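Local coordinates for protein Rnh (Ribonuclease H) (PDB 3H08) that probably cleaves the RNA strand of RNA-DNA hybrids as a magnesium-dependent endonuclease of the RNase H family, at residues D10-G15 and E136-A141. The protein carries 3 engineered substitutions. Residues are numbered along the deposited sequence; the frame is centred on the assembly and turned at random. Where two conformers were deposited one is given.
Sequences DGAASG and ELARLA. Engineered in segment 10-15: A13 (natural residue Cys).
A138 sets its methyl group against the backbone of strand residues D10 to A12. Its CB lies 4.0 Å from D10 O and 4.5 Å from G11 CA, and A12 CB approaches A138 CB to 4.4 Å, a loose methyl-to-methyl contact. With only the small methyls of A12 and A138 between them, helix and strand come close: their axes approach to 7.3 Å and cross at -36°. No hydrogen bond spans the two segments, so the join is purely van der Waals.

R139 runs along the margin of this patch. Its CB stays clear of the strand. CG lies opposite the backbone carbonyl carbon (chi1 -72°), which brings it to 4.3 Å from A12 CB, the one strand atom it touches. CD already draws away, 5.3 Å from A12 CB, and a bend at chi3 (-76°) turns the head group back along its own helix. There NH2 forms a salt bridge with D135, and NE too is hydrogen-bonded to a residue flanking the segments. NE stays 6.6 Å from D10 OD1, not in contact with it; CZ and NH1 lie farther still from the strand.

The CB of D10 points toward the helix, and its carboxylate lies beside that of D135, two like charges close together. Both acids are predicted magnesium ligands, as in the RNase H active site; a bound magnesium ion lies about 4 Å from the nearest side-chain atom of D10, too far for direct coordination here.

Residues 10-13 belong to the C-terminal part of the central strand 4-13, flanked in the mixed sheet by strands 18-28 and 64-69; D10 and A12 pair through their backbones with G23 and G21 of strand 18-28. Helix 129-144 packs on the sheet here, with A12 also touching I142 and L137 reaching E34 and S36 of the edge strand 31-39.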
loop_
_atom_site.group_PDB
_atom_site.type_symbol
_atom_site.label_atom_id
_atom_site.label_comp_id
_atom_site.label_asym_id
_atom_site.label_seq_id
_atom_site.Cartn_x
_atom_site.Cartn_y
_atom_site.Cartn_z
ATOM N N ASP A 10 5.194 -2.261 -0.484
ATOM C CA ASP A 10 6.316 -1.345 -0.216
ATOM C C ASP A 10 6.330 -0.244 -1.240
ATOM O O ASP A 10 6.014 -0.457 -2.388
ATOM C CB ASP A 10 7.693 -2.071 -0.230
ATOM C CG ASP A 10 8.857 -1.230 0.396
ATOM O OD1 ASP A 10 9.284 -0.206 -0.222
ATOM O OD2 ASP A 10 9.451 -1.651 1.451
ATOM N N GLY A 11 6.763 0.933 -0.811
ATOM C CA GLY A 11 7.006 2.014 -1.733
ATOM C C GLY A 11 8.324 2.669 -1.421
ATOM O O GLY A 11 8.794 2.616 -0.286
ATOM N N ALA A 12 8.897 3.293 -2.426
ATOM C CA ALA A 12 10.220 3.943 -2.344
ATOM C C ALA A 12 10.191 5.201 -3.196
ATOM O O ALA A 12 9.581 5.218 -4.225
ATOM C CB ALA A 12 11.308 2.979 -2.869
ATOM N N ALA A 13 10.820 6.262 -2.720
ATOM C CA ALA A 13 11.078 7.424 -3.562
ATOM C C ALA A 13 12.324 8.096 -3.152
ATOM O O ALA A 13 12.715 8.083 -1.976
ATOM C CB ALA A 13 9.958 8.411 -3.517
ATOM N N SER A 14 12.934 8.705 -4.151
ATOM C CA SER A 14 14.158 9.403 -3.987
ATOM C C SER A 14 13.714 10.838 -3.908
ATOM O O SER A 14 13.618 11.540 -4.919
ATOM C CB SER A 14 15.126 9.168 -5.181
ATOM O OG SER A 14 14.471 8.516 -6.276
ATOM N N GLY A 15 13.375 11.250 -2.706
ATOM C CA GLY A 15 13.298 12.653 -2.412
ATOM C C GLY A 15 11.870 13.061 -2.270
ATOM O O GLY A 15 10.961 12.224 -2.317
ATOM N N GLU A 136 12.129 -4.692 -3.247
ATOM C CA GLU A 136 12.980 -4.916 -4.397
ATOM C C GLU A 136 12.208 -4.565 -5.664
ATOM O O GLU A 136 12.749 -3.922 -6.549
ATOM C CB GLU A 136 13.427 -6.385 -4.446
ATOM C CG GLU A 136 14.426 -6.761 -5.496
ATOM C CD GLU A 136 14.776 -8.267 -5.524
ATOM O OE1 GLU A 136 14.077 -9.093 -4.859
ATOM O OE2 GLU A 136 15.759 -8.620 -6.195
ATOM N N LEU A 137 10.945 -4.962 -5.740
ATOM C CA LEU A 137 10.137 -4.695 -6.913
ATOM C C LEU A 137 9.904 -3.181 -7.089
ATOM O O LEU A 137 9.963 -2.655 -8.202
ATOM C CB LEU A 137 8.780 -5.373 -6.758
ATOM C CG LEU A 137 8.772 -6.874 -6.998
ATOM C CD1 LEU A 137 7.422 -7.432 -6.636
ATOM C CD2 LEU A 137 9.118 -7.184 -8.401
ATOM N N ALA A 138 9.745 -2.470 -5.982
ATOM C CA ALA A 138 9.544 -1.006 -6.054
ATOM C C ALA A 138 10.812 -0.337 -6.583
ATOM O O ALA A 138 10.765 0.560 -7.438
ATOM C CB ALA A 138 9.227 -0.441 -4.727
ATOM N N ARG A 139 11.949 -0.784 -6.076
ATOM C CA ARG A 139 13.231 -0.228 -6.491
ATOM C C ARG A 139 13.551 -0.588 -7.932
ATOM O O ARG A 139 14.162 0.214 -8.652
ATOM C CB ARG A 139 14.327 -0.665 -5.545
ATOM C CG ARG A 139 14.233 0.042 -4.161
ATOM C CD ARG A 139 15.403 -0.289 -3.257
ATOM N NE ARG A 139 15.285 -1.596 -2.717
ATOM C CZ ARG A 139 16.224 -2.534 -2.694
ATOM N NH1 ARG A 139 17.451 -2.380 -3.196
ATOM N NH2 ARG A 139 15.893 -3.668 -2.122
ATOM N N LEU A 140 13.164 -1.798 -8.320
ATOM C CA LEU A 140 13.262 -2.300 -9.688
ATOM C C LEU A 140 12.564 -1.352 -10.659
ATOM O O LEU A 140 13.087 -1.034 -11.721
ATOM C CB LEU A 140 12.608 -3.696 -9.736
ATOM C CG LEU A 140 13.008 -4.780 -10.741
ATOM C CD1 LEU A 140 14.468 -4.684 -11.232
ATOM C CD2 LEU A 140 12.741 -6.166 -10.095
ATOM N N ALA A 141 11.358 -0.921 -10.291
ATOM C CA ALA A 141 10.561 0.007 -11.122
ATOM C C ALA A 141 11.253 1.359 -11.322
ATOM O O ALA A 141 11.250 1.893 -12.399
ATOM C CB ALA A 141 9.188 0.198 -10.544
#